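Long-range contacts in cysteine hydrolase (Vibrio cholerae, PDB 6V98), which serves as a type VI secretion system effector and is probably a cysteine hydrolase related to the papain-like (clan CA) peptidases: residues Y59-R64 with N75-G80; Y65-S70 with L136-D141; S124-W129 with I157-A162. All blocks are in the same frame, centred on the assembly; numbering follows the deposited sequence.

Contact 1 of 3, residues Y59-R64 with N75-G80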
loop_
_atom_site.group_PDB
_atom_site.type_symbol
_atom_site.label_atom_id
_atom_site.label_comp_id
_atom_site.label_asym_id
_atom_site.label_seq_id
_atom_site.Cartn_x
_atom_site.Cartn_y
_atom_site.Cartn_z
ATOM N N TYR A 59 2.457 -7.581 -0.874
ATOM C CA TYR A 59 1.383 -6.619 -0.669
ATOM C C TYR A 59 0.880 -6.743 0.761
ATOM O O TYR A 59 0.606 -7.853 1.230
ATOM C CB TYR A 59 0.233 -6.824 -1.672
ATOM C CG TYR A 59 -0.927 -5.888 -1.420
ATOM C CD1 TYR A 59 -1.990 -6.277 -0.606
ATOM C CD2 TYR A 59 -0.948 -4.607 -1.960
ATOM C CE1 TYR A 59 -3.046 -5.413 -0.342
ATOM C CE2 TYR A 59 -1.991 -3.733 -1.692
ATOM C CZ TYR A 59 -3.032 -4.141 -0.889
ATOM O OH TYR A 59 -4.083 -3.296 -0.633
ATOM N N TYR A 60 0.789 -5.605 1.456
ATOM C CA TYR A 60 0.291 -5.534 2.820
ATOM C C TYR A 60 -0.734 -4.421 2.934
ATOM O O TYR A 60 -0.683 -3.428 2.201
ATOM C CB TYR A 60 1.426 -5.260 3.821
ATOM C CG TYR A 60 2.272 -6.459 4.169
ATOM C CD1 TYR A 60 3.286 -6.911 3.318
ATOM C CD2 TYR A 60 2.064 -7.135 5.362
ATOM C CE1 TYR A 60 4.068 -8.021 3.666
ATOM C CE2 TYR A 60 2.830 -8.231 5.721
ATOM C CZ TYR A 60 3.825 -8.674 4.883
ATOM O OH TYR A 60 4.557 -9.773 5.283
ATOM N N GLU A 61 -1.656 -4.580 3.882
ATOM C CA GLU A 61 -2.607 -3.520 4.169
ATOM C C GLU A 61 -3.089 -3.667 5.607
ATOM O O GLU A 61 -2.942 -4.722 6.228
ATOM C CB GLU A 61 -3.802 -3.558 3.195
ATOM C CG GLU A 61 -4.582 -4.854 3.275
ATOM C CD GLU A 61 -5.442 -5.094 2.050
ATOM O OE1 GLU A 61 -5.800 -4.106 1.383
ATOM O OE2 GLU A 61 -5.756 -6.270 1.772
ATOM N N TYR A 62 -3.693 -2.595 6.111
ATOM C CA TYR A 62 -4.239 -2.542 7.460
ATOM C C TYR A 62 -5.682 -2.080 7.379
ATOM O O TYR A 62 -5.992 -1.126 6.664
ATOM C CB TYR A 62 -3.427 -1.584 8.315
ATOM C CG TYR A 62 -4.016 -1.319 9.680
ATOM C CD1 TYR A 62 -3.938 -2.274 10.686
ATOM C CD2 TYR A 62 -4.645 -0.110 9.965
ATOM C CE1 TYR A 62 -4.467 -2.021 11.956
ATOM C CE2 TYR A 62 -5.184 0.141 11.221
ATOM C CZ TYR A 62 -5.089 -0.823 12.202
ATOM O OH TYR A 62 -5.603 -0.586 13.443
ATOM N N GLY A 63 -6.570 -2.748 8.099
ATOM C CA GLY A 63 -7.966 -2.392 7.967
ATOM C C GLY A 63 -8.814 -3.222 8.896
ATOM O O GLY A 63 -8.305 -3.941 9.757
ATOM N N ARG A 64 -10.127 -3.127 8.702
ATOM C CA ARG A 64 -11.049 -3.830 9.589
ATOM C C ARG A 64 -11.250 -5.255 9.073
ATOM O O ARG A 64 -12.280 -5.630 8.513
ATOM C CB ARG A 64 -12.345 -3.044 9.733
ATOM C CG ARG A 64 -12.169 -1.894 10.731
ATOM C CD ARG A 64 -13.475 -1.219 11.089
ATOM N NE ARG A 64 -14.006 -0.454 9.967
ATOM C CZ ARG A 64 -15.016 0.404 10.065
ATOM N NH1 ARG A 64 -15.608 0.607 11.238
ATOM N NH2 ARG A 64 -15.438 1.059 8.992
ATOM N N ASN A 75 -6.489 -4.963 11.829
ATOM C CA ASN A 75 -5.431 -5.957 11.705
ATOM C C ASN A 75 -4.682 -5.734 10.409
ATOM O O ASN A 75 -5.259 -5.288 9.416
ATOM C CB ASN A 75 -5.961 -7.393 11.709
ATOM C CG ASN A 75 -6.552 -7.795 13.049
ATOM O OD1 ASN A 75 -5.827 -8.158 13.980
ATOM N ND2 ASN A 75 -7.878 -7.702 13.160
ATOM N N VAL A 76 -3.402 -6.067 10.429
ATOM C CA VAL A 76 -2.593 -6.097 9.217
ATOM C C VAL A 76 -2.849 -7.413 8.504
ATOM O O VAL A 76 -2.969 -8.466 9.140
ATOM C CB VAL A 76 -1.102 -5.958 9.559
ATOM C CG1 VAL A 76 -0.236 -6.040 8.289
ATOM C CG2 VAL A 76 -0.848 -4.667 10.321
ATOM N N ARG A 77 -2.917 -7.372 7.181
ATOM C CA ARG A 77 -2.955 -8.623 6.445
ATOM C C ARG A 77 -2.042 -8.529 5.238
ATOM O O ARG A 77 -1.744 -7.444 4.721
ATOM C CB ARG A 77 -4.395 -9.007 6.054
ATOM C CG ARG A 77 -4.903 -8.488 4.762
ATOM C CD ARG A 77 -6.251 -9.159 4.360
ATOM N NE ARG A 77 -6.815 -8.463 3.211
ATOM C CZ ARG A 77 -7.990 -8.717 2.649
ATOM N NH1 ARG A 77 -8.781 -9.679 3.122
ATOM N NH2 ARG A 77 -8.373 -8.002 1.600
ATOM N N LYS A 78 -1.566 -9.694 4.833
ATOM C CA LYS A 78 -0.705 -9.859 3.680
ATOM C C LYS A 78 -1.517 -10.601 2.636
ATOM O O LYS A 78 -2.191 -11.577 2.968
ATOM C CB LYS A 78 0.532 -10.659 4.070
ATOM C CG LYS A 78 1.412 -11.041 2.931
ATOM C CD LYS A 78 2.570 -11.891 3.439
ATOM C CE LYS A 78 3.626 -12.000 2.360
ATOM N NZ LYS A 78 3.069 -12.642 1.135
ATOM N N VAL A 79 -1.494 -10.117 1.400
ATOM C CA VAL A 79 -2.197 -10.768 0.297
ATOM C C VAL A 79 -1.148 -11.235 -0.695
ATOM O O VAL A 79 -0.357 -10.423 -1.184
ATOM C CB VAL A 79 -3.197 -9.832 -0.394
ATOM C CG1 VAL A 79 -3.925 -10.589 -1.520
ATOM C CG2 VAL A 79 -4.176 -9.251 0.613
ATOM N N GLY A 80 -1.144 -12.531 -1.000
ATOM C CA GLY A 80 -0.251 -13.040 -2.027
ATOM C C GLY A 80 -0.536 -12.426 -3.386
ATOM O O GLY A 80 -1.700 -12.341 -3.788
HETATM O O HOH W 1 2.352 -10.540 -0.574
#
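E61 OE2 is gripped by two nitrogens of one guanidinium: R77 NE lies 2.8 Å from OE2 in a bond that is nearly straight (162°), and R77 NH2 lies 3.1 Å from the same OE2 along a more bent path. Both donors reach the oxygen from one face of the carboxylate, whose plane is turned 41° from that of the guanidinium. From its cross-strand place beside E61, R77 runs extended to NE (chi3 171°), and the two side chains lie side by side. S107, on helix 93-107, also bonds OE2, while E61 OE1 takes the hydroxyl of Y59 and NE2 of H44, so both oxygens of the buried carboxylate have partners.

Beneath these side chains the two segments are the arms of an antiparallel beta hairpin, with 75-78 an outermost strand of the seven-stranded sheet. E61 and R77 form a hydrogen-bonded pair, R77 N to E61 O measuring 2.8 Å, and G63 pairs likewise with N75.

The other face of the hairpin carries Y60, Y62, V76 and K78. The aliphatic part of K78 lies over one face of the Y60 ring, CB 4.0 Å from the centroid in a CH-pi contact, while V76 CG1 meets the ring edge, 3.9 Å from Y60 CD2. A long, flexible lysine suits this more exposed position: its methylenes cover the tyrosine and its ammonium group donates to a water, K78 NZ to the water oxygen 2.8 Å, that also accepts from Y59 N and donates to V79 O. Helix 123-134 packs on Y60 and V76 through M134.

Contact 2 of 3, residues Y65-S70 with L136-D141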
loop_
_atom_site.group_PDB
_atom_site.type_symbol
_atom_site.label_atom_id
_atom_site.label_comp_id
_atom_site.label_asym_id
_atom_site.label_seq_id
_atom_site.Cartn_x
_atom_site.Cartn_y
_atom_site.Cartn_z
ATOM N N TYR A 65 -10.199 -6.049 9.259
ATOM C CA TYR A 65 -10.183 -7.456 8.896
ATOM C C TYR A 65 -10.392 -8.317 10.128
ATOM O O TYR A 65 -9.975 -7.964 11.235
ATOM C CB TYR A 65 -8.862 -7.823 8.214
ATOM C CG TYR A 65 -8.593 -6.953 7.018
ATOM C CD1 TYR A 65 -9.294 -7.138 5.834
ATOM C CD2 TYR A 65 -7.639 -5.939 7.068
ATOM C CE1 TYR A 65 -9.060 -6.342 4.737
ATOM C CE2 TYR A 65 -7.405 -5.129 5.971
ATOM C CZ TYR A 65 -8.114 -5.335 4.809
ATOM O OH TYR A 65 -7.891 -4.542 3.697
ATOM N N LYS A 66 -11.048 -9.457 9.919
ATOM C CA LYS A 66 -11.407 -10.346 11.015
ATOM C C LYS A 66 -10.169 -10.912 11.691
ATOM O O LYS A 66 -9.166 -11.202 11.039
ATOM C CB LYS A 66 -12.267 -11.491 10.476
ATOM C CG LYS A 66 -13.749 -11.241 10.513
ATOM C CD LYS A 66 -14.462 -12.509 10.961
ATOM C CE LYS A 66 -15.635 -12.843 10.075
ATOM N NZ LYS A 66 -16.210 -14.172 10.436
ATOM N N ASN A 67 -10.245 -11.091 13.010
ATOM C CA ASN A 67 -9.179 -11.749 13.765
ATOM C C ASN A 67 -9.800 -12.407 14.980
ATOM O O ASN A 67 -10.107 -11.735 15.977
ATOM C CB ASN A 67 -8.069 -10.791 14.189
ATOM C CG ASN A 67 -6.922 -11.503 14.918
ATOM O OD1 ASN A 67 -7.011 -12.695 15.242
ATOM N ND2 ASN A 67 -5.847 -10.767 15.187
ATOM N N PRO A 68 -9.958 -13.732 14.960
ATOM C CA PRO A 68 -10.562 -14.426 16.110
ATOM C C PRO A 68 -9.735 -14.354 17.383
ATOM O O PRO A 68 -10.285 -14.587 18.468
ATOM C CB PRO A 68 -10.688 -15.871 15.613
ATOM C CG PRO A 68 -9.578 -15.999 14.610
ATOM C CD PRO A 68 -9.529 -14.668 13.909
ATOM N N LYS A 69 -8.439 -14.050 17.303
ATOM C CA LYS A 69 -7.575 -14.058 18.480
ATOM C C LYS A 69 -7.287 -12.668 19.019
ATOM O O LYS A 69 -6.368 -12.505 19.829
ATOM C CB LYS A 69 -6.258 -14.775 18.181
ATOM C CG LYS A 69 -6.420 -16.223 17.795
ATOM C CD LYS A 69 -5.145 -16.769 17.200
ATOM C CE LYS A 69 -4.682 -18.005 17.944
ATOM N NZ LYS A 69 -5.808 -18.699 18.647
ATOM N N SER A 70 -8.039 -11.666 18.585
ATOM C CA SER A 70 -7.869 -10.317 19.093
ATOM C C SER A 70 -9.236 -9.685 19.241
ATOM O O SER A 70 -10.072 -9.796 18.343
ATOM C CB SER A 70 -7.013 -9.459 18.155
ATOM O OG SER A 70 -7.110 -8.098 18.532
ATOM N N LEU A 136 1.899 -8.018 15.600
ATOM C CA LEU A 136 1.147 -7.354 16.658
ATOM C C LEU A 136 -0.355 -7.605 16.589
ATOM O O LEU A 136 -1.093 -7.100 17.444
ATOM C CB LEU A 136 1.399 -5.849 16.618
ATOM C CG LEU A 136 2.824 -5.407 16.950
ATOM C CD1 LEU A 136 2.946 -3.897 16.725
ATOM C CD2 LEU A 136 3.171 -5.784 18.388
ATOM N N ASN A 137 -0.831 -8.371 15.605
ATOM C CA ASN A 137 -2.271 -8.476 15.396
ATOM C C ASN A 137 -2.996 -9.014 16.621
ATOM O O ASN A 137 -4.140 -8.623 16.878
ATOM C CB ASN A 137 -2.578 -9.371 14.190
ATOM C CG ASN A 137 -2.560 -8.613 12.861
ATOM O OD1 ASN A 137 -2.450 -7.393 12.827
ATOM N ND2 ASN A 137 -2.701 -9.353 11.758
ATOM N N ASN A 138 -2.368 -9.923 17.365
ATOM C CA ASN A 138 -2.962 -10.506 18.564
ATOM C C ASN A 138 -2.423 -9.891 19.849
ATOM O O ASN A 138 -2.715 -10.404 20.935
ATOM C CB ASN A 138 -2.718 -12.017 18.614
ATOM C CG ASN A 138 -3.080 -12.730 17.326
ATOM O OD1 ASN A 138 -3.968 -12.305 16.592
ATOM N ND2 ASN A 138 -2.404 -13.846 17.061
ATOM N N SER A 139 -1.678 -8.821 19.760
ATOM C CA SER A 139 -1.053 -8.306 20.973
ATOM C C SER A 139 -2.055 -7.492 21.789
ATOM O O SER A 139 -2.815 -6.691 21.233
ATOM C CB SER A 139 0.159 -7.435 20.644
ATOM O OG SER A 139 0.523 -6.669 21.778
ATOM N N PRO A 140 -2.078 -7.702 23.108
ATOM C CA PRO A 140 -2.872 -6.840 23.991
ATOM C C PRO A 140 -2.522 -5.374 23.893
ATOM O O PRO A 140 -3.323 -4.539 24.328
ATOM C CB PRO A 140 -2.534 -7.374 25.388
ATOM C CG PRO A 140 -2.105 -8.771 25.166
ATOM C CD PRO A 140 -1.387 -8.768 23.847
ATOM N N ASP A 141 -1.330 -5.041 23.401
ATOM C CA ASP A 141 -0.861 -3.671 23.270
ATOM C C ASP A 141 -1.107 -3.092 21.878
ATOM O O ASP A 141 -0.646 -1.979 21.587
ATOM C CB ASP A 141 0.631 -3.591 23.608
ATOM C CG ASP A 141 0.887 -3.559 25.118
ATOM O OD1 ASP A 141 2.055 -3.644 25.535
ATOM O OD2 ASP A 141 -0.088 -3.460 25.884
HETATM O O HOH W 2 -5.200 -11.521 22.202
HETATM O O HOH W 3 -4.987 -7.898 20.163
#
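With CG opposite the backbone N (chi1 -177°), N67 extends its amide toward N138, whose own CG lies opposite the carbonyl carbon and brings OD1 to meet it. Each asparagine belongs to a type I beta turn, N67 to S70 and L136 to S139, so the contact joins two surface loops, one linking the strands 57-63 and 75-78 and the other following helix 123-134. N67 ND2 donates to N138 OD1 over 2.8 Å, with an N-H...O angle of 164°. The acceptor lies in the amide plane of N67, although the two amide planes are 56° apart.

Asparagine suits position 67 because its amide works at both ends. OD1 accepts from K69 N at 2.9 Å, closing an Asx turn that fixes the side chain against its own loop, while ND2 also bonds OD1 of N75. The first methylenes of K69 pack on the N138 amide, CB lying 3.7 Å from OD1, before the rest of the lysine leads away.

S70 brings its CB to 3.3 Å from N137 O, and its small side chain allows this close approach to the backbone. K142 NZ bonds both N137 O and S70 OG, tying the two loops together. A further bridge is made by one water, which donates to K69 O at 2.8 Å and to N138 O at 3.0 Å.

Contact 3 of 3, residues S124-W129 with I157-A162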
loop_
_atom_site.group_PDB
_atom_site.type_symbol
_atom_site.label_atom_id
_atom_site.label_comp_id
_atom_site.label_asym_id
_atom_site.label_seq_id
_atom_site.Cartn_x
_atom_site.Cartn_y
_atom_site.Cartn_z
ATOM N N SER A 124 14.550 -5.271 2.545
ATOM C CA SER A 124 14.559 -6.138 3.724
ATOM C C SER A 124 14.033 -5.403 4.952
ATOM O O SER A 124 13.337 -5.996 5.786
ATOM C CB SER A 124 15.963 -6.690 3.983
ATOM O OG SER A 124 16.846 -5.680 4.430
ATOM N N GLU A 125 14.330 -4.108 5.069
ATOM C CA GLU A 125 13.820 -3.343 6.203
ATOM C C GLU A 125 12.306 -3.185 6.137
ATOM O O GLU A 125 11.622 -3.255 7.167
ATOM C CB GLU A 125 14.486 -1.977 6.252
ATOM C CG GLU A 125 15.977 -2.020 6.580
ATOM C CD GLU A 125 16.864 -2.205 5.364
ATOM O OE1 GLU A 125 18.101 -2.192 5.545
ATOM O OE2 GLU A 125 16.334 -2.366 4.240
ATOM N N ALA A 126 11.769 -2.934 4.941
ATOM C CA ALA A 126 10.320 -2.805 4.802
ATOM C C ALA A 126 9.626 -4.129 5.078
ATOM O O ALA A 126 8.592 -4.172 5.763
ATOM C CB ALA A 126 9.969 -2.308 3.399
ATOM N N ASP A 127 10.168 -5.218 4.530
ATOM C CA ASP A 127 9.592 -6.537 4.773
ATOM C C ASP A 127 9.609 -6.870 6.257
ATOM O O ASP A 127 8.619 -7.374 6.805
ATOM C CB ASP A 127 10.356 -7.590 3.972
ATOM C CG ASP A 127 9.635 -8.913 3.925
ATOM O OD1 ASP A 127 8.549 -8.961 3.316
ATOM O OD2 ASP A 127 10.157 -9.896 4.493
ATOM N N SER A 128 10.718 -6.569 6.927
ATOM C CA SER A 128 10.806 -6.805 8.367
ATOM C C SER A 128 9.805 -5.952 9.148
ATOM O O SER A 128 9.189 -6.428 10.113
ATOM C CB SER A 128 12.234 -6.528 8.841
ATOM O OG SER A 128 12.337 -6.765 10.239
ATOM N N TRP A 129 9.641 -4.686 8.758
ATOM C CA TRP A 129 8.707 -3.801 9.459
ATOM C C TRP A 129 7.269 -4.288 9.305
ATOM O O TRP A 129 6.512 -4.344 10.285
ATOM C CB TRP A 129 8.874 -2.372 8.931
ATOM C CG TRP A 129 8.157 -1.251 9.658
ATOM C CD1 TRP A 129 8.698 -0.398 10.573
ATOM C CD2 TRP A 129 6.802 -0.828 9.466
ATOM N NE1 TRP A 129 7.763 0.522 10.974
ATOM C CE2 TRP A 129 6.587 0.276 10.315
ATOM C CE3 TRP A 129 5.747 -1.289 8.673
ATOM C CZ2 TRP A 129 5.361 0.933 10.390
ATOM C CZ3 TRP A 129 4.527 -0.631 8.738
ATOM C CH2 TRP A 129 4.343 0.468 9.589
ATOM N N ILE A 157 1.666 5.416 5.547
ATOM C CA ILE A 157 2.479 6.603 5.803
ATOM C C ILE A 157 3.556 6.276 6.815
ATOM O O ILE A 157 4.726 6.649 6.646
ATOM C CB ILE A 157 1.608 7.773 6.294
ATOM C CG1 ILE A 157 0.568 8.153 5.237
ATOM C CG2 ILE A 157 2.513 8.976 6.670
ATOM C CD1 ILE A 157 -0.522 9.046 5.769
ATOM N N ASP A 158 3.178 5.565 7.884
ATOM C CA ASP A 158 4.134 5.196 8.921
ATOM C C ASP A 158 5.240 4.311 8.361
ATOM O O ASP A 158 6.408 4.451 8.745
ATOM C CB ASP A 158 3.412 4.495 10.078
ATOM C CG ASP A 158 2.530 5.449 10.899
ATOM O OD1 ASP A 158 2.582 6.681 10.689
ATOM O OD2 ASP A 158 1.771 4.955 11.749
ATOM N N LEU A 159 4.900 3.407 7.436
ATOM C CA LEU A 159 5.931 2.596 6.785
ATOM C C LEU A 159 6.897 3.471 6.000
ATOM O O LEU A 159 8.123 3.318 6.095
ATOM C CB LEU A 159 5.287 1.567 5.849
ATOM C CG LEU A 159 6.238 0.770 4.948
ATOM C CD1 LEU A 159 7.183 -0.104 5.742
ATOM C CD2 LEU A 159 5.427 -0.063 3.971
ATOM N N ALA A 160 6.357 4.372 5.179
ATOM C CA ALA A 160 7.215 5.203 4.343
ATOM C C ALA A 160 8.076 6.109 5.204
ATOM O O ALA A 160 9.280 6.256 4.953
ATOM C CB ALA A 160 6.363 6.013 3.364
ATOM N N ASP A 161 7.487 6.680 6.261
ATOM C CA ASP A 161 8.268 7.447 7.233
ATOM C C ASP A 161 9.403 6.602 7.800
ATOM O O ASP A 161 10.548 7.061 7.906
ATOM C CB ASP A 161 7.366 7.937 8.373
ATOM C CG ASP A 161 6.937 9.398 8.217
ATOM O OD1 ASP A 161 7.812 10.297 8.234
ATOM O OD2 ASP A 161 5.718 9.644 8.092
ATOM N N ALA A 162 9.094 5.356 8.177
ATOM C CA ALA A 162 10.086 4.486 8.796
ATOM C C ALA A 162 11.202 4.127 7.825
ATOM O O ALA A 162 12.331 3.862 8.257
ATOM C CB ALA A 162 9.414 3.218 9.337
#
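The helical segments 124-129 and 157-162 run in broadly opposite directions but at a marked angle, 140° between their N-to-C directions, their axes 10.5 Å apart at closest approach. They belong to helices 123-134 and 154-162, the second starting just after C152, as expected of the helix that follows the probable nucleophile in a clan CA-like hydrolase. The contact is made largely by one aromatic side chain laid against the neighbouring helix.

W129 is that side chain. Its CG stands opposite the backbone N (chi1 -171°), which carries the indole across to the other helix, where a broad, flat ring can cover backbone and side chain together. L159 lies over one face: its CA is 3.9 Å from the centroid of the six-membered ring, only 12° off the ring normal, a CH-pi contact made with the helix backbone itself. The branch of L159 then continues over the same indole toward the rim, with CD1 3.5 Å from W129 CE3. Leucine suits this place because one methyl serves two neighbours, CD1 also lying 4.3 Å from A126 CB. Alanine's single methyl leaves the L159 branch to reach across, and the A126 and L159 CA atoms are the nearest pair, at 7.2 Å.

Inward, A126 touches L49 and L159 touches V47, so both residues also pack on strand 44-50. Toward the surface, D158 supplies CB beside the indole, 4.1 Å from W129 CZ2, while its carboxylate leads away to a salt bridge with K170. One turn after D158, the short side chain of A162 fits against the five-membered ring, its CB 3.6 Å from W129 NE1.

How the contacts relate
Contacts 1 and 2 are continuous, their centres 13 Å apart: segment 65-70 follows directly on 59-64, and N137 ND2 bonds V76 O at 2.8 Å, fastening the loop after helix 123-134 to the edge strand. N75 ND2 to Y65 O, 2.9 Å, ties the hairpin's own loop back to its second strand. Contact 3 touches neither, with nearest atoms about 5 Å from contact 1, yet helix 123-134 borders contact 1, enters contact 3 and leads into 136-141. C152, seen as a dimethylarsinoyl-cysteine and probably the nucleophile, precedes helix 154-162; contact 3 lies farther along that helix. The ring of nearby H150 meets that of Y62, so contact 1 probably borders the active site.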